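Local coordinates for bifunctional GH43-CE protein (Bacteroides eggerthii, PDB 6MLY), which probably degrades xylan, joining a family 43 glycoside hydrolase, by family a likely beta-xylosidase, to a carbohydrate esterase in one chain, at residues D318-L328 and W343-L352; V569-F579 and L778-A789. One frame throughout, in Å; residues are numbered along the deposited sequence.

Contact 1: D318-L328 and W343-L352; sequences DFNRKKGERAL and WSLSARKGYL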
loop_
_atom_site.group_PDB
_atom_site.type_symbol
_atom_site.label_atom_id
_atom_site.label_comp_id
_atom_site.label_asym_id
_atom_site.label_seq_id
_atom_site.Cartn_x
_atom_site.Cartn_y
_atom_site.Cartn_z
ATOM N N ASP A 318 12.302 3.114 -20.337
ATOM C CA ASP A 318 11.951 2.231 -21.449
ATOM C C ASP A 318 13.051 1.177 -21.648
ATOM O O ASP A 318 12.908 0.279 -22.488
ATOM C CB ASP A 318 11.692 3.037 -22.730
ATOM C CG ASP A 318 12.884 3.824 -23.255
ATOM O OD1 ASP A 318 13.905 3.899 -22.545
ATOM O OD2 ASP A 318 12.783 4.362 -24.376
ATOM N N PHE A 319 14.144 1.308 -20.884
ATOM C CA PHE A 319 15.317 0.423 -20.913
ATOM C C PHE A 319 15.932 0.403 -22.320
ATOM O O PHE A 319 16.499 -0.605 -22.751
ATOM C CB PHE A 319 14.960 -0.959 -20.359
ATOM C CG PHE A 319 14.672 -0.964 -18.878
ATOM C CD1 PHE A 319 15.645 -0.585 -17.967
ATOM C CD2 PHE A 319 13.429 -1.336 -18.391
ATOM C CE1 PHE A 319 15.382 -0.580 -16.605
ATOM C CE2 PHE A 319 13.167 -1.333 -17.028
ATOM C CZ PHE A 319 14.145 -0.959 -16.139
ATOM N N ASN A 320 15.838 1.553 -23.000
ATOM C CA ASN A 320 16.487 1.829 -24.275
ATOM C C ASN A 320 17.601 2.840 -24.034
ATOM O O ASN A 320 17.373 3.852 -23.372
ATOM C CB ASN A 320 15.538 2.445 -25.306
ATOM C CG ASN A 320 15.134 1.500 -26.413
ATOM O OD1 ASN A 320 15.957 0.747 -26.934
ATOM N ND2 ASN A 320 13.875 1.575 -26.802
ATOM N N ARG A 321 18.773 2.565 -24.613
ATOM C CA ARG A 321 19.961 3.352 -24.400
ATOM C C ARG A 321 20.554 3.729 -25.761
ATOM O O ARG A 321 20.733 2.867 -26.621
ATOM C CB ARG A 321 20.950 2.565 -23.533
ATOM C CG ARG A 321 20.419 2.191 -22.155
ATOM C CD ARG A 321 20.018 3.389 -21.306
ATOM N NE ARG A 321 19.627 3.009 -19.951
ATOM C CZ ARG A 321 18.376 2.808 -19.537
ATOM N NH1 ARG A 321 17.356 3.036 -20.348
ATOM N NH2 ARG A 321 18.152 2.375 -18.310
ATOM N N LYS A 322 20.818 5.033 -25.935
ATOM C CA LYS A 322 21.609 5.581 -27.041
ATOM C C LYS A 322 23.094 5.297 -26.770
ATOM O O LYS A 322 23.441 4.707 -25.746
ATOM C CB LYS A 322 21.350 7.087 -27.185
ATOM C CG LYS A 322 21.938 7.963 -26.078
ATOM C CD LYS A 322 22.769 9.141 -26.571
ATOM C CE LYS A 322 23.580 9.795 -25.468
ATOM N NZ LYS A 322 24.674 10.643 -26.001
ATOM N N LYS A 323 23.963 5.752 -27.679
ATOM C CA LYS A 323 25.412 5.534 -27.589
ATOM C C LYS A 323 26.003 6.339 -26.422
ATOM O O LYS A 323 25.906 7.569 -26.390
ATOM C CB LYS A 323 26.082 5.934 -28.908
ATOM C CG LYS A 323 27.557 5.571 -29.035
ATOM C CD LYS A 323 27.834 4.086 -28.877
ATOM C CE LYS A 323 28.604 3.494 -30.038
ATOM N NZ LYS A 323 27.767 3.393 -31.257
ATOM N N GLY A 324 26.621 5.625 -25.472
ATOM C CA GLY A 324 27.319 6.229 -24.333
ATOM C C GLY A 324 26.384 7.019 -23.431
ATOM O O GLY A 324 26.592 8.205 -23.196
ATOM N N GLU A 325 25.351 6.339 -22.929
ATOM C CA GLU A 325 24.361 6.893 -22.009
ATOM C C GLU A 325 24.490 6.146 -20.679
ATOM O O GLU A 325 24.852 4.977 -20.667
ATOM C CB GLU A 325 22.963 6.733 -22.615
ATOM C CG GLU A 325 21.839 7.352 -21.801
ATOM C CD GLU A 325 20.443 6.994 -22.288
ATOM O OE1 GLU A 325 20.244 6.926 -23.521
ATOM O OE2 GLU A 325 19.556 6.773 -21.433
ATOM N N ARG A 326 24.200 6.825 -19.566
ATOM C CA ARG A 326 24.124 6.154 -18.275
ATOM C C ARG A 326 23.298 4.869 -18.435
ATOM O O ARG A 326 22.167 4.908 -18.941
ATOM C CB ARG A 326 23.501 7.072 -17.217
ATOM C CG ARG A 326 24.509 7.783 -16.327
ATOM C CD ARG A 326 23.964 7.996 -14.928
ATOM N NE ARG A 326 23.719 6.734 -14.228
ATOM C CZ ARG A 326 24.561 6.159 -13.367
ATOM N NH1 ARG A 326 25.729 6.721 -13.103
ATOM N NH2 ARG A 326 24.229 5.028 -12.768
ATOM N N ALA A 327 23.868 3.734 -18.011
ATOM C CA ALA A 327 23.191 2.439 -18.081
ATOM C C ALA A 327 21.910 2.463 -17.235
ATOM O O ALA A 327 20.888 1.945 -17.664
ATOM C CB ALA A 327 24.120 1.336 -17.640
ATOM N N LEU A 328 21.979 3.073 -16.044
ATOM C CA LEU A 328 20.841 3.195 -15.135
ATOM C C LEU A 328 20.689 4.648 -14.690
ATOM O O LEU A 328 21.516 5.155 -13.933
ATOM C CB LEU A 328 21.048 2.272 -13.929
ATOM C CG LEU A 328 20.871 0.778 -14.204
ATOM C CD1 LEU A 328 21.521 -0.059 -13.112
ATOM C CD2 LEU A 328 19.397 0.407 -14.350
ATOM N N TRP A 343 22.767 -8.812 -13.995
ATOM C CA TRP A 343 21.833 -7.967 -14.753
ATOM C C TRP A 343 22.526 -7.480 -16.027
ATOM O O TRP A 343 23.748 -7.524 -16.124
ATOM C CB TRP A 343 21.287 -6.804 -13.912
ATOM C CG TRP A 343 22.285 -5.752 -13.528
ATOM C CD1 TRP A 343 23.104 -5.760 -12.436
ATOM C CD2 TRP A 343 22.538 -4.506 -14.204
ATOM N NE1 TRP A 343 23.860 -4.621 -12.397
ATOM C CE2 TRP A 343 23.543 -3.833 -13.471
ATOM C CE3 TRP A 343 22.030 -3.897 -15.359
ATOM C CZ2 TRP A 343 24.041 -2.585 -13.850
ATOM C CZ3 TRP A 343 22.525 -2.664 -15.733
ATOM C CH2 TRP A 343 23.519 -2.019 -14.990
ATOM N N SER A 344 21.725 -7.043 -17.003
ATOM C CA SER A 344 22.245 -6.610 -18.291
ATOM C C SER A 344 21.180 -5.825 -19.064
ATOM O O SER A 344 19.987 -6.008 -18.838
ATOM C CB SER A 344 22.735 -7.787 -19.089
ATOM O OG SER A 344 23.215 -7.365 -20.356
ATOM N N LEU A 345 21.643 -4.951 -19.967
ATOM C CA LEU A 345 20.780 -4.199 -20.883
ATOM C C LEU A 345 21.147 -4.476 -22.348
ATOM O O LEU A 345 20.518 -3.916 -23.236
ATOM C CB LEU A 345 20.907 -2.702 -20.586
ATOM C CG LEU A 345 20.235 -2.220 -19.304
ATOM C CD1 LEU A 345 20.645 -0.792 -18.986
ATOM C CD2 LEU A 345 18.720 -2.324 -19.404
ATOM N N SER A 346 22.157 -5.318 -22.600
ATOM C CA SER A 346 22.545 -5.672 -23.965
ATOM C C SER A 346 22.156 -7.126 -24.282
ATOM O O SER A 346 22.308 -7.572 -25.423
ATOM C CB SER A 346 24.015 -5.411 -24.199
ATOM O OG SER A 346 24.825 -6.291 -23.439
ATOM N N ALA A 347 21.637 -7.845 -23.277
ATOM C CA ALA A 347 21.171 -9.224 -23.417
ATOM C C ALA A 347 19.967 -9.261 -24.366
ATOM O O ALA A 347 19.892 -10.100 -25.252
ATOM C CB ALA A 347 20.824 -9.788 -22.062
ATOM N N ARG A 348 19.032 -8.333 -24.147
ATOM C CA ARG A 348 17.902 -8.086 -25.030
ATOM C C ARG A 348 17.735 -6.565 -25.140
ATOM O O ARG A 348 17.523 -5.895 -24.130
ATOM C CB ARG A 348 16.658 -8.786 -24.471
ATOM C CG ARG A 348 15.554 -9.030 -25.494
ATOM C CD ARG A 348 14.306 -9.668 -24.903
ATOM N NE ARG A 348 13.214 -9.721 -25.865
ATOM C CZ ARG A 348 12.013 -10.244 -25.629
ATOM N NH1 ARG A 348 11.723 -10.766 -24.448
ATOM N NH2 ARG A 348 11.102 -10.237 -26.584
ATOM N N LYS A 349 17.890 -6.023 -26.354
ATOM C CA LYS A 349 17.862 -4.570 -26.574
ATOM C C LYS A 349 16.435 -4.052 -26.346
ATOM O O LYS A 349 15.497 -4.524 -26.976
ATOM C CB LYS A 349 18.362 -4.216 -27.979
ATOM C CG LYS A 349 18.130 -2.767 -28.397
ATOM C CD LYS A 349 19.303 -2.108 -29.109
ATOM C CE LYS A 349 19.568 -0.705 -28.595
ATOM N NZ LYS A 349 20.742 -0.073 -29.245
ATOM N N GLY A 350 16.304 -3.078 -25.440
ATOM C CA GLY A 350 15.024 -2.490 -25.041
ATOM C C GLY A 350 14.495 -3.072 -23.735
ATOM O O GLY A 350 13.468 -2.604 -23.213
ATOM N N TYR A 351 15.199 -4.081 -23.204
ATOM C CA TYR A 351 14.788 -4.826 -22.017
ATOM C C TYR A 351 15.918 -4.837 -20.974
ATOM O O TYR A 351 17.111 -4.918 -21.313
ATOM C CB TYR A 351 14.408 -6.260 -22.398
ATOM C CG TYR A 351 13.195 -6.404 -23.290
ATOM C CD1 TYR A 351 13.253 -6.101 -24.641
ATOM C CD2 TYR A 351 11.989 -6.869 -22.790
ATOM C CE1 TYR A 351 12.147 -6.236 -25.466
ATOM C CE2 TYR A 351 10.874 -7.008 -23.600
ATOM C CZ TYR A 351 10.951 -6.693 -24.945
ATOM O OH TYR A 351 9.855 -6.839 -25.751
ATOM N N LEU A 352 15.522 -4.740 -19.698
ATOM C CA LEU A 352 16.370 -5.044 -18.541
ATOM C C LEU A 352 16.210 -6.531 -18.210
ATOM O O LEU A 352 15.075 -7.008 -18.084
ATOM C CB LEU A 352 15.933 -4.175 -17.357
ATOM C CG LEU A 352 16.381 -4.656 -15.977
ATOM C CD1 LEU A 352 17.879 -4.470 -15.799
ATOM C CD2 LEU A 352 15.626 -3.929 -14.879
#

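Contact 2: V569-F579 and L778-A789; sequences VFGKSLLDKGF and LKKMIDFFAREA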
loop_
_atom_site.group_PDB
_atom_site.type_symbol
_atom_site.label_atom_id
_atom_site.label_comp_id
_atom_site.label_asym_id
_atom_site.label_seq_id
_atom_site.Cartn_x
_atom_site.Cartn_y
_atom_site.Cartn_z
ATOM N N VAL A 569 -14.686 -14.623 -5.842
ATOM C CA VAL A 569 -15.776 -15.475 -6.342
ATOM C C VAL A 569 -16.657 -14.696 -7.332
ATOM O O VAL A 569 -16.946 -15.199 -8.419
ATOM C CB VAL A 569 -16.625 -16.035 -5.183
ATOM C CG1 VAL A 569 -17.773 -16.893 -5.692
ATOM C CG2 VAL A 569 -15.779 -16.813 -4.185
ATOM N N PHE A 570 -17.102 -13.496 -6.931
ATOM C CA PHE A 570 -18.068 -12.688 -7.699
ATOM C C PHE A 570 -17.365 -11.542 -8.441
ATOM O O PHE A 570 -17.561 -11.374 -9.648
ATOM C CB PHE A 570 -19.145 -12.102 -6.781
ATOM C CG PHE A 570 -19.868 -13.102 -5.915
ATOM C CD1 PHE A 570 -20.674 -14.079 -6.483
ATOM C CD2 PHE A 570 -19.755 -13.060 -4.534
ATOM C CE1 PHE A 570 -21.347 -14.995 -5.688
ATOM C CE2 PHE A 570 -20.428 -13.979 -3.740
ATOM C CZ PHE A 570 -21.220 -14.947 -4.318
ATOM N N GLY A 571 -16.568 -10.765 -7.689
ATOM C CA GLY A 571 -15.973 -9.473 -8.081
ATOM C C GLY A 571 -15.842 -9.259 -9.582
ATOM O O GLY A 571 -16.540 -8.420 -10.150
ATOM N N LYS A 572 -14.925 -10.000 -10.214
ATOM C CA LYS A 572 -14.524 -9.768 -11.610
ATOM C C LYS A 572 -15.752 -9.735 -12.536
ATOM O O LYS A 572 -15.865 -8.852 -13.391
ATOM C CB LYS A 572 -13.533 -10.844 -12.065
ATOM N N SER A 573 -16.667 -10.695 -12.359
ATOM C CA SER A 573 -17.795 -10.904 -13.283
ATOM C C SER A 573 -18.801 -9.746 -13.193
ATOM O O SER A 573 -19.330 -9.302 -14.214
ATOM C CB SER A 573 -18.457 -12.233 -13.037
ATOM O OG SER A 573 -18.666 -12.441 -11.649
ATOM N N LEU A 574 -19.062 -9.270 -11.971
ATOM C CA LEU A 574 -19.932 -8.111 -11.751
ATOM C C LEU A 574 -19.296 -6.852 -12.361
ATOM O O LEU A 574 -19.999 -6.034 -12.957
ATOM C CB LEU A 574 -20.164 -7.923 -10.249
ATOM C CG LEU A 574 -21.280 -8.765 -9.636
ATOM C CD1 LEU A 574 -21.178 -8.772 -8.119
ATOM C CD2 LEU A 574 -22.645 -8.254 -10.075
ATOM N N LEU A 575 -17.971 -6.716 -12.197
ATOM C CA LEU A 575 -17.211 -5.525 -12.614
ATOM C C LEU A 575 -17.228 -5.365 -14.142
ATOM O O LEU A 575 -17.235 -4.235 -14.637
ATOM C CB LEU A 575 -15.775 -5.631 -12.086
ATOM C CG LEU A 575 -15.583 -5.219 -10.627
ATOM C CD1 LEU A 575 -14.287 -5.782 -10.062
ATOM C CD2 LEU A 575 -15.617 -3.705 -10.474
ATOM N N ASP A 576 -17.227 -6.485 -14.876
ATOM C CA ASP A 576 -17.219 -6.478 -16.347
ATOM C C ASP A 576 -18.571 -5.990 -16.895
ATOM O O ASP A 576 -18.627 -5.423 -17.989
ATOM C CB ASP A 576 -16.885 -7.862 -16.911
ATOM C CG ASP A 576 -15.479 -8.351 -16.601
ATOM O OD1 ASP A 576 -14.524 -7.585 -16.832
ATOM O OD2 ASP A 576 -15.351 -9.503 -16.139
ATOM N N LYS A 577 -19.656 -6.228 -16.145
ATOM C CA LYS A 577 -21.013 -5.855 -16.565
ATOM C C LYS A 577 -21.243 -4.347 -16.376
ATOM O O LYS A 577 -22.105 -3.770 -17.050
ATOM C CB LYS A 577 -22.058 -6.647 -15.775
ATOM C CG LYS A 577 -23.479 -6.571 -16.322
ATOM C CD LYS A 577 -23.658 -7.203 -17.692
ATOM C CE LYS A 577 -25.116 -7.334 -18.086
ATOM N NZ LYS A 577 -25.279 -7.857 -19.463
ATOM N N GLY A 578 -20.488 -3.734 -15.451
ATOM C CA GLY A 578 -20.533 -2.286 -15.179
ATOM C C GLY A 578 -21.030 -1.942 -13.779
ATOM O O GLY A 578 -21.498 -0.819 -13.549
ATOM N N PHE A 579 -20.908 -2.890 -12.840
ATOM C CA PHE A 579 -21.393 -2.724 -11.469
ATOM C C PHE A 579 -20.238 -2.337 -10.540
ATOM O O PHE A 579 -19.160 -2.937 -10.586
ATOM C CB PHE A 579 -22.038 -4.010 -10.948
ATOM C CG PHE A 579 -23.455 -4.239 -11.409
ATOM C CD1 PHE A 579 -23.758 -5.247 -12.314
ATOM C CD2 PHE A 579 -24.491 -3.452 -10.924
ATOM C CE1 PHE A 579 -25.064 -5.454 -12.730
ATOM C CE2 PHE A 579 -25.796 -3.665 -11.337
ATOM C CZ PHE A 579 -26.078 -4.661 -12.242
ATOM N N LEU A 778 -23.236 -18.229 -12.569
ATOM C CA LEU A 778 -22.623 -16.910 -12.394
ATOM C C LEU A 778 -23.269 -15.911 -13.365
ATOM O O LEU A 778 -23.716 -14.849 -12.952
ATOM C CB LEU A 778 -21.109 -17.022 -12.624
ATOM C CG LEU A 778 -20.247 -15.906 -12.031
ATOM C CD1 LEU A 778 -20.180 -16.011 -10.512
ATOM C CD2 LEU A 778 -18.846 -15.940 -12.623
ATOM N N LYS A 779 -23.346 -16.288 -14.646
ATOM C CA LYS A 779 -23.850 -15.419 -15.719
ATOM C C LYS A 779 -25.307 -15.007 -15.451
ATOM O O LYS A 779 -25.719 -13.907 -15.831
ATOM C CB LYS A 779 -23.727 -16.124 -17.075
ATOM C CG LYS A 779 -23.948 -15.241 -18.299
ATOM C CD LYS A 779 -24.684 -15.942 -19.425
ATOM C CE LYS A 779 -24.878 -15.075 -20.653
ATOM N NZ LYS A 779 -25.810 -13.949 -20.403
ATOM N N LYS A 780 -26.088 -15.885 -14.810
ATOM C CA LYS A 780 -27.490 -15.597 -14.525
ATOM C C LYS A 780 -27.601 -14.553 -13.410
ATOM O O LYS A 780 -28.529 -13.750 -13.414
ATOM C CB LYS A 780 -28.252 -16.875 -14.173
ATOM C CG LYS A 780 -28.784 -17.634 -15.380
ATOM C CD LYS A 780 -29.386 -18.964 -15.029
ATOM C CE LYS A 780 -29.966 -19.680 -16.228
ATOM N NZ LYS A 780 -30.643 -20.931 -15.815
ATOM N N MET A 781 -26.656 -14.578 -12.465
ATOM C CA MET A 781 -26.583 -13.581 -11.391
ATOM C C MET A 781 -26.416 -12.181 -11.998
ATOM O O MET A 781 -27.109 -11.236 -11.609
ATOM C CB MET A 781 -25.405 -13.862 -10.452
ATOM C CG MET A 781 -25.339 -12.917 -9.269
ATOM S SD MET A 781 -23.933 -13.255 -8.195
ATOM C CE MET A 781 -22.596 -12.644 -9.222
ATOM N N ILE A 782 -25.489 -12.078 -12.958
ATOM C CA ILE A 782 -25.140 -10.827 -13.626
ATOM C C ILE A 782 -26.363 -10.320 -14.409
ATOM O O ILE A 782 -26.769 -9.168 -14.250
ATOM C CB ILE A 782 -23.907 -11.023 -14.536
ATOM C CG1 ILE A 782 -22.701 -11.589 -13.777
ATOM C CG2 ILE A 782 -23.549 -9.729 -15.255
ATOM C CD1 ILE A 782 -22.348 -10.838 -12.514
ATOM N N ASP A 783 -26.948 -11.196 -15.234
ATOM C CA ASP A 783 -28.042 -10.841 -16.142
ATOM C C ASP A 783 -29.267 -10.358 -15.353
ATOM O O ASP A 783 -30.005 -9.489 -15.828
ATOM C CB ASP A 783 -28.407 -12.018 -17.047
ATOM C CG ASP A 783 -27.395 -12.276 -18.149
ATOM O OD1 ASP A 783 -26.420 -11.510 -18.240
ATOM O OD2 ASP A 783 -27.595 -13.240 -18.912
ATOM N N PHE A 784 -29.473 -10.934 -14.160
ATOM C CA PHE A 784 -30.586 -10.576 -13.272
ATOM C C PHE A 784 -30.350 -9.178 -12.679
ATOM O O PHE A 784 -31.211 -8.300 -12.794
ATOM C CB PHE A 784 -30.779 -11.649 -12.196
ATOM C CG PHE A 784 -31.686 -11.248 -11.060
ATOM C CD1 PHE A 784 -32.963 -10.767 -11.305
ATOM C CD2 PHE A 784 -31.266 -11.355 -9.744
ATOM C CE1 PHE A 784 -33.790 -10.387 -10.260
ATOM C CE2 PHE A 784 -32.095 -10.980 -8.700
ATOM C CZ PHE A 784 -33.354 -10.495 -8.960
ATOM N N PHE A 785 -29.179 -8.971 -12.062
ATOM C CA PHE A 785 -28.834 -7.668 -11.471
ATOM C C PHE A 785 -28.905 -6.572 -12.548
ATOM O O PHE A 785 -29.368 -5.461 -12.268
ATOM C CB PHE A 785 -27.471 -7.725 -10.772
ATOM C CG PHE A 785 -27.471 -8.401 -9.421
ATOM C CD1 PHE A 785 -28.419 -8.082 -8.457
ATOM C CD2 PHE A 785 -26.506 -9.345 -9.099
ATOM C CE1 PHE A 785 -28.410 -8.701 -7.216
ATOM C CE2 PHE A 785 -26.497 -9.962 -7.855
ATOM C CZ PHE A 785 -27.446 -9.636 -6.914
ATOM N N ALA A 786 -28.480 -6.910 -13.774
ATOM C CA ALA A 786 -28.496 -6.008 -14.939
ATOM C C ALA A 786 -29.930 -5.641 -15.359
ATOM O O ALA A 786 -30.181 -4.499 -15.739
ATOM C CB ALA A 786 -27.748 -6.647 -16.084
ATOM N N ARG A 787 -30.855 -6.609 -15.317
ATOM C CA ARG A 787 -32.252 -6.393 -15.742
ATOM C C ARG A 787 -32.968 -5.451 -14.763
ATOM O O ARG A 787 -33.735 -4.578 -15.178
ATOM C CB ARG A 787 -33.021 -7.717 -15.835
ATOM C CG ARG A 787 -32.892 -8.434 -17.171
ATOM C CD ARG A 787 -33.847 -9.609 -17.254
ATOM N NE ARG A 787 -33.655 -10.572 -16.173
ATOM C CZ ARG A 787 -32.930 -11.686 -16.265
ATOM N NH1 ARG A 787 -32.257 -11.959 -17.370
ATOM N NH2 ARG A 787 -32.885 -12.529 -15.248
ATOM N N GLU A 788 -32.709 -5.653 -13.467
ATOM C CA GLU A 788 -33.341 -4.892 -12.388
ATOM C C GLU A 788 -32.707 -3.493 -12.280
ATOM O O GLU A 788 -33.279 -2.607 -11.652
ATOM C CB GLU A 788 -33.214 -5.648 -11.059
ATOM C CG GLU A 788 -33.776 -7.064 -11.071
ATOM C CD GLU A 788 -35.288 -7.193 -10.979
ATOM O OE1 GLU A 788 -35.902 -6.450 -10.187
ATOM O OE2 GLU A 788 -35.847 -8.044 -11.693
ATOM N N ALA A 789 -31.528 -3.301 -12.887
ATOM C CA ALA A 789 -30.777 -2.047 -12.797
ATOM C C ALA A 789 -30.888 -1.238 -14.099
ATOM O O ALA A 789 -31.213 -0.048 -14.058
ATOM C CB ALA A 789 -29.337 -2.348 -12.462
#

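Contact 1: D318-L328 and W343-L352
N320 and G350 bring the two backbones nearest, their CA atoms 4.6 Å apart, and no hydrogen bond joins the segments. Residues 318-328 form an irregular loop. Residues 343-352 leave the short strand 343-344 and pass through a type II turn, R348 to Y351, before the next strand. G350 is the third residue of that turn. Its phi of 99° would press a side chain against the carbonyl O of K349. G350 CA also makes a CA-H...O contact with F319 O, at 3.3 Å.

F319 carries much of the contact. Its CG is anti to the carbonyl carbon (chi1 -69°), and the ring lies flat against L352. L352 CB sits over the ring centre, 3.6 Å from the centroid and 7° off the normal. L352 CD2 reaches F319 CZ at 3.5 Å. L345 CD2 approaches F319 CD1 obliquely, at 3.8 Å. Without the ring, as with an alanine here, L352 CB would probably lose its aromatic cover and a gap would open beside L345.

The other branch of L345, CD1, meets R321 NE at 4.1 Å. The R321 guanidinium grips A327 O side-on. NE and NH2 both bond to it, each at 2.8 Å, from one face of the carbonyl plane. NH1 bonds to N320 O and forms a salt bridge with D317. R321 thus ties the two ends of its loop together beside L345. Farther along, L328 CD1 covers a face of W343, 3.8 Å from the centroid of the six-membered ring. A327 CB lies at the edge of the same ring, while W343 NE1 bonds to N340.

This loop before strand 333-335 packs on edge strand 343-344, the turn after it and the start of strand 352-355, which fits a concanavalin A-like beta sandwich.

Contact 2: V569-F579 and L778-A789
L574 and I782 mark the nearest approach of two helices whose axes pass 9.9 Å apart at a crossing angle of -45°. I782 points its two branches different ways. CG1 is anti to the carbonyl carbon (chi1 -55°) and carries CD1 to L574 CD2, at 3.6 Å. CG2 is anti to the backbone N and lies along the methylenes of K577. The K577 chain runs past I782 until CE meets A786 CB.

M781 stays extended to SD and turns at chi3 (73°). Its CE packs on F570 CD1 at 3.6 Å, while SD lies obliquely to the ring, 4.6 Å from its centroid, a Met-aromatic contact. L778 CD2 packs on S573, whose OG turns back to F570 O in its own helix.

A Schellman motif with G578 as C-prime residue ends helix 563-577. Next to it, F579 presents its ring edge to the other helix. Its CZ lies 3.7 Å from F785 CB, and CE2, also at the edge, touches A789 CB.

The interface is therefore mainly apolar. Charge appears at exposed K577: NZ is 4.0 Å from D783 OD1, beyond a salt bridge. D783 also pairs with K779 in its helix, so the attraction is probably modest.

Contact 1 closes before contact 2 opens along the chain. Their centres are 45 Å apart and their nearest atoms about 26 Å, so neither touches the other. Contact 1 belongs to the concanavalin A-like part. Contact 2 belongs to the alpha/beta-hydrolase part, where it pairs two helices against one side of the mixed sheet. Both lie away from D143, a predicted active-site residue of the family 43 part, and from the sodium held by T639, Y720, D722 and D725. F570 of contact 2 touches what may be the nucleophile elbow of the esterase, where S628, H768 and D736 have the geometry of a Ser-His-Asp triad, so this contact is probably the one nearer to an esterase site.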